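Local coordinates for protein induced by osmotic stress (PDB 5YWN) that probably reduces ketones, haloketones among them, to alcohols with NADPH as hydride donor, and binds the cofactor in a Rossmann-type domain, at residues 190-195 with 239-244; 257-262 with 309-314. The protein carries 1 engineered substitution. All coordinates share one frame; numbering follows the deposited sequence.

Contact 1: 190-195 with 239-244; sequences VNPVYI and RDVAKA. With NAP (NADP nicotinamide-adenine-dinucleotide phosphate), chain B.
Where strand 186-192 of the Rossmann sheet ends and the short strand 194-196 follows it, helix 238-250 packs beneath both: Val190 and Pro192 of the first and Ile195 of the second all rest on Val241, and Val190 also on Ala244. The short axes of strand 190-192 and helix 239-244 run 166° apart, the antiparallel helix-over-strand pairing of this fold. Val241 does most of the work through a forked side chain. Its CG1, anti to the backbone N (chi1 -177°), faces Val190 CG1; the valine and proline side chains cross at about a right angle, Val241 CG1 4.2 Å from Pro192 CG. Val241 CG2 is turned instead to Ile195 CD1, at 4.1 Å. One turn further along, Ala244 CB completes the patch against Val190 CG1 at 4.3 Å. Val241 also touches Leu14, a residue that binds NADP+.

Ile195 joins this patch to the cofactor. Its CG1 lies 3.4 Å from C7N of the NADP, and its backbone N donates to O7N of the NADP at 3.2 Å (152° at the hydrogen), from well above the amide plane. Val193 O sits 3.4 Å from C4N of the NADP, the carbon through which hydride is transferred in this chemistry. An alanine at Ile195 would keep the N-H bond but is likely to open a gap between Val241 and the carboxamide, freeing that group to tilt. Ile195 CB, CG1 and CD1 thus cover one face of the carboxamide while the N-H grips its oxygen from the same side, with Val241 backing the isoleucine tip.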
# COMPACT_ATOMS: atom_id res chain seq x y z
N VAL A 190 -1.71 -8.76 0.32
CA VAL A 190 -0.66 -8.16 -0.47
C VAL A 190 0.35 -7.46 0.45
O VAL A 190 0.00 -6.66 1.24
CB VAL A 190 -1.24 -7.25 -1.55
CG1 VAL A 190 -0.16 -6.57 -2.32
CG2 VAL A 190 -2.16 -8.01 -2.45
N ASN A 191 1.61 -7.80 0.30
CA ASN A 191 2.66 -7.38 1.20
C ASN A 191 3.76 -6.57 0.45
O ASN A 191 4.73 -7.07 -0.01
CB ASN A 191 3.27 -8.58 1.94
CG ASN A 191 2.26 -9.34 2.76
OD1 ASN A 191 1.34 -9.85 2.26
ND2 ASN A 191 2.47 -9.38 4.02
N PRO A 192 3.50 -5.30 0.28
CA PRO A 192 4.44 -4.43 -0.43
C PRO A 192 5.60 -3.88 0.39
O PRO A 192 5.51 -3.69 1.55
CB PRO A 192 3.57 -3.29 -0.92
CG PRO A 192 2.26 -3.54 -0.41
CD PRO A 192 2.30 -4.57 0.62
N VAL A 193 6.65 -3.55 -0.34
CA VAL A 193 7.75 -2.73 0.09
C VAL A 193 7.43 -1.24 -0.14
O VAL A 193 6.30 -0.90 -0.30
CB VAL A 193 9.08 -3.14 -0.57
CG1 VAL A 193 9.38 -4.58 -0.26
CG2 VAL A 193 9.04 -2.89 -2.05
N TYR A 194 8.43 -0.38 -0.15
CA TYR A 194 8.18 1.03 -0.40
C TYR A 194 7.49 1.22 -1.76
O TYR A 194 7.91 0.71 -2.75
CB TYR A 194 9.45 1.85 -0.40
CG TYR A 194 10.09 2.10 0.91
CD1 TYR A 194 9.52 2.92 1.81
CD2 TYR A 194 11.26 1.52 1.23
CE1 TYR A 194 10.08 3.18 3.00
CE2 TYR A 194 11.86 1.75 2.44
CZ TYR A 194 11.25 2.59 3.33
OH TYR A 194 11.82 2.86 4.51
N ILE A 195 6.43 1.98 -1.75
CA ILE A 195 5.65 2.20 -2.94
C ILE A 195 5.91 3.57 -3.60
O ILE A 195 5.64 4.58 -3.04
CB ILE A 195 4.15 2.03 -2.67
CG1 ILE A 195 3.83 0.68 -2.02
CG2 ILE A 195 3.36 2.25 -3.94
CD1 ILE A 195 2.39 0.52 -1.71
N ARG A 239 1.38 1.06 -9.45
CA ARG A 239 0.58 0.44 -10.43
C ARG A 239 0.67 -1.09 -10.40
O ARG A 239 -0.27 -1.76 -10.62
CB ARG A 239 0.80 1.03 -11.79
CG ARG A 239 0.50 2.50 -11.86
CD ARG A 239 1.23 3.18 -12.99
NE ARG A 239 2.62 3.39 -12.71
CZ ARG A 239 3.46 4.00 -13.52
NH1 ARG A 239 3.04 4.49 -14.66
NH2 ARG A 239 4.69 4.13 -13.20
N ASP A 240 1.86 -1.58 -10.13
CA ASP A 240 2.07 -2.97 -9.86
C ASP A 240 1.36 -3.48 -8.58
O ASP A 240 0.82 -4.52 -8.58
CB ASP A 240 3.54 -3.30 -9.88
CG ASP A 240 4.16 -3.11 -11.24
OD1 ASP A 240 3.54 -3.44 -12.20
OD2 ASP A 240 5.25 -2.64 -11.32
N VAL A 241 1.38 -2.69 -7.52
CA VAL A 241 0.68 -3.05 -6.31
C VAL A 241 -0.82 -3.15 -6.56
O VAL A 241 -1.44 -4.09 -6.15
CB VAL A 241 0.97 -2.14 -5.13
CG1 VAL A 241 0.23 -2.66 -3.93
CG2 VAL A 241 2.43 -2.13 -4.83
N ALA A 242 -1.34 -2.22 -7.31
CA ALA A 242 -2.72 -2.23 -7.68
C ALA A 242 -3.11 -3.47 -8.52
O ALA A 242 -4.05 -4.09 -8.23
CB ALA A 242 -3.13 -0.95 -8.36
N LYS A 243 -2.30 -3.81 -9.48
CA LYS A 243 -2.51 -4.97 -10.28
C LYS A 243 -2.49 -6.21 -9.42
O LYS A 243 -3.23 -7.08 -9.66
CB LYS A 243 -1.55 -5.07 -11.44
CG LYS A 243 -1.79 -4.05 -12.51
CD LYS A 243 -0.99 -4.28 -13.77
CE LYS A 243 0.43 -3.82 -13.66
NZ LYS A 243 1.14 -3.86 -14.92
N ALA A 244 -1.63 -6.24 -8.41
CA ALA A 244 -1.57 -7.33 -7.46
C ALA A 244 -2.85 -7.48 -6.65
O ALA A 244 -3.27 -8.56 -6.41
CB ALA A 244 -0.37 -7.24 -6.56
PA NAP B . -1.74 6.73 2.91
O1A NAP B . -1.55 7.32 1.53
O2A NAP B . -1.63 7.61 4.13
O5B NAP B . -3.17 5.99 2.95
C5B NAP B . -3.82 5.73 4.19
C4B NAP B . -5.32 5.95 4.05
O4B NAP B . -6.02 5.22 5.06
C3B NAP B . -5.69 7.41 4.20
O3B NAP B . -6.30 7.91 3.00
C2B NAP B . -6.65 7.50 5.36
O2B NAP B . -7.90 8.04 4.95
C1B NAP B . -6.82 6.07 5.87
N9A NAP B . -6.39 5.99 7.29
C8A NAP B . -5.14 6.17 7.74
N7A NAP B . -5.09 6.02 9.09
C5A NAP B . -6.33 5.73 9.52
C6A NAP B . -6.98 5.45 10.82
N6A NAP B . -6.26 5.45 11.98
N1A NAP B . -8.30 5.20 10.83
C2A NAP B . -9.03 5.19 9.70
N3A NAP B . -8.51 5.44 8.48
C4A NAP B . -7.19 5.71 8.33
O3 NAP B . -0.71 5.50 3.08
PN NAP B . -0.28 4.61 1.81
O1N NAP B . 1.20 4.77 1.60
O2N NAP B . -1.24 4.92 0.68
O5D NAP B . -0.57 3.11 2.32
C5D NAP B . -1.72 2.40 1.87
C4D NAP B . -1.78 1.04 2.54
O4D NAP B . -0.81 0.16 1.96
C3D NAP B . -1.49 1.13 4.03
O3D NAP B . -2.63 0.72 4.80
C2D NAP B . -0.31 0.21 4.30
O2D NAP B . -0.66 -0.80 5.25
C1D NAP B . 0.05 -0.41 2.96
N1N NAP B . 1.45 -0.15 2.64
C2N NAP B . 1.78 0.94 1.94
C3N NAP B . 3.11 1.21 1.63
C7N NAP B . 3.47 2.43 0.83
O7N NAP B . 4.64 2.79 0.78
N7N NAP B . 2.50 3.10 0.21
C4N NAP B . 4.10 0.34 2.05
C5N NAP B . 3.73 -0.78 2.78
C6N NAP B . 2.39 -1.01 3.07
P2B NAP B . -8.17 9.63 5.01
O1X NAP B . -9.66 9.74 5.17
O2X NAP B . -7.38 10.08 6.21
O3X NAP B . -7.64 10.14 3.69

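Contact 2: 257-262 with 309-314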
# COMPACT_ATOMS: atom_id res chain seq x y z
N GLU A 257 -3.32 -16.98 -0.08
CA GLU A 257 -1.95 -16.58 -0.28
C GLU A 257 -1.58 -15.21 0.27
O GLU A 257 -2.36 -14.33 0.32
CB GLU A 257 -1.55 -16.65 -1.76
CG GLU A 257 -1.99 -17.86 -2.54
CD GLU A 257 -1.01 -18.99 -2.52
OE1 GLU A 257 -0.04 -18.90 -1.82
OE2 GLU A 257 -1.23 -19.99 -3.19
N ARG A 258 -0.31 -15.08 0.66
CA ARG A 258 0.37 -13.85 0.87
C ARG A 258 1.25 -13.54 -0.33
O ARG A 258 1.98 -14.36 -0.82
CB ARG A 258 1.22 -13.85 2.10
CG ARG A 258 0.61 -14.26 3.40
CD ARG A 258 1.68 -14.46 4.41
NE ARG A 258 2.04 -13.29 5.15
CZ ARG A 258 3.20 -13.13 5.75
NH1 ARG A 258 4.12 -14.03 5.64
NH2 ARG A 258 3.43 -12.07 6.44
N LEU A 259 1.14 -12.31 -0.79
CA LEU A 259 1.89 -11.88 -1.93
C LEU A 259 2.92 -10.83 -1.59
O LEU A 259 2.60 -9.78 -1.17
CB LEU A 259 0.93 -11.35 -2.95
CG LEU A 259 -0.13 -12.29 -3.41
CD1 LEU A 259 -1.07 -11.61 -4.35
CD2 LEU A 259 0.53 -13.49 -3.98
N LEU A 260 4.17 -11.17 -1.78
CA LEU A 260 5.26 -10.28 -1.50
C LEU A 260 5.53 -9.44 -2.74
O LEU A 260 5.91 -9.96 -3.72
CB LEU A 260 6.50 -11.08 -1.15
CG LEU A 260 7.89 -10.48 -0.96
CD1 LEU A 260 7.93 -9.42 0.11
CD2 LEU A 260 8.95 -11.52 -0.70
N LEU A 261 5.29 -8.16 -2.64
CA LEU A 261 5.42 -7.25 -3.76
C LEU A 261 6.65 -6.39 -3.63
O LEU A 261 6.63 -5.38 -3.01
CB LEU A 261 4.16 -6.41 -3.91
CG LEU A 261 2.98 -6.89 -4.75
CD1 LEU A 261 3.22 -6.61 -6.22
CD2 LEU A 261 2.76 -8.36 -4.55
N SER A 262 7.72 -6.87 -4.20
CA SER A 262 9.03 -6.28 -4.11
C SER A 262 9.81 -6.39 -5.43
O SER A 262 9.85 -7.41 -6.02
CB SER A 262 9.79 -7.00 -3.00
OG SER A 262 10.96 -6.37 -2.75
N LYS A 309 4.83 -15.91 -10.09
CA LYS A 309 4.09 -16.93 -10.80
C LYS A 309 2.58 -16.72 -10.71
O LYS A 309 1.93 -16.84 -11.66
CB LYS A 309 4.44 -18.30 -10.28
CG LYS A 309 3.71 -19.46 -10.92
CD LYS A 309 4.21 -19.72 -12.30
CE LYS A 309 4.09 -21.17 -12.70
NZ LYS A 309 4.60 -21.34 -14.06
N ILE A 310 2.07 -16.42 -9.55
CA ILE A 310 0.69 -16.14 -9.40
C ILE A 310 0.27 -14.87 -10.15
O ILE A 310 -0.69 -14.88 -10.83
CB ILE A 310 0.30 -16.06 -7.92
CG1 ILE A 310 0.36 -17.42 -7.26
CG2 ILE A 310 -1.11 -15.53 -7.74
CD1 ILE A 310 0.30 -17.35 -5.81
N LEU A 311 1.01 -13.80 -9.98
CA LEU A 311 0.70 -12.57 -10.66
C LEU A 311 0.79 -12.62 -12.18
O LEU A 311 -0.06 -12.16 -12.83
CB LEU A 311 1.52 -11.41 -10.12
CG LEU A 311 1.35 -10.94 -8.69
CD1 LEU A 311 2.32 -9.83 -8.45
CD2 LEU A 311 -0.07 -10.53 -8.43
N GLY A 312 1.85 -13.21 -12.69
CA GLY A 312 2.02 -13.40 -14.11
C GLY A 312 2.20 -12.14 -14.96
O GLY A 312 1.93 -12.17 -16.10
N PHE A 313 2.68 -11.06 -14.38
CA PHE A 313 3.08 -9.90 -15.13
C PHE A 313 4.42 -9.37 -14.69
O PHE A 313 4.87 -9.67 -13.66
CB PHE A 313 2.01 -8.81 -15.12
CG PHE A 313 1.67 -8.30 -13.77
CD1 PHE A 313 2.41 -7.32 -13.19
CD2 PHE A 313 0.60 -8.81 -13.09
CE1 PHE A 313 2.11 -6.86 -11.94
CE2 PHE A 313 0.29 -8.36 -11.85
CZ PHE A 313 1.03 -7.38 -11.27
N GLU A 314 5.04 -8.58 -15.53
CA GLU A 314 6.30 -7.94 -15.27
C GLU A 314 6.12 -6.57 -14.60
O GLU A 314 5.17 -5.88 -14.88
CB GLU A 314 7.10 -7.80 -16.55
CG GLU A 314 7.65 -9.08 -17.10
CD GLU A 314 8.55 -9.84 -16.16
OE1 GLU A 314 9.25 -9.26 -15.34
OE2 GLU A 314 8.55 -11.04 -16.28
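Glu257 lays the aliphatic part of its side chain and its carboxylate carbon against the tip of Ile310, with Glu257 CD 3.9 Å from Ile310 CD1. The glutamate chain is bent at chi2 (-91°), which swings the carboxylate across the isoleucine at a slant; its OE1 also makes a long, weak ion pair with Lys306. On strand 258-261 itself the contact turns wholly apolar. Leu259 splits its two methyls between neighbouring helix residues: CD2 goes to Ile310 CD1 at 4.3 Å, and Leu259 CD1 to Leu311 CD2 at the same distance. Leu261 comes next on this face of the strand. It meets Leu311 tip to tip, Leu261 CD1 standing 4.0 Å from Leu311 CD1, while Leu261 also packs on Val190 and Ala244. Leu311 has Ala247 of helix 238-250 for a further neighbour, so it packs on both the strand and that helix.

No hydrogen bond links the two segments, but a turn earlier in helix 305-311 Thr307 OG1 bonds to Leu260 N. The helix finishes just after the packing: Gly312, with positive phi (66°), takes the chain out of the helical conformation. Glu257, just before the strand, and Leu259 and Leu261 on it thus seat the last turn of a short helix, which packs along the outermost strand of the parallel Rossmann sheet.

Overall arrangement
The two contacts share one sheet: strands 186-192 and 258-261 lie side by side, and Asn191 N to Leu259 O (2.7 Å) and Asn191 O to Leu261 N (2.9 Å) are probable hydrogen bonds between them. Helix 238-250 serves both, contributing Val241 and Ala244 to contact 1, with Ala244 also touching Leu261 and the helix touching Leu311 and Phe313 of contact 2. Contact 1 is buried, its centre about 6 Å from the centre of the chain, and its apolar packing ends at the nicotinamide. Contact 2, its centre about 14 Å from the chain centre, lies at the sheet's outer strand; leucine-rich, it includes partly exposed Ile310 and Glu257 with its carboxylate, and does not touch the cofactor.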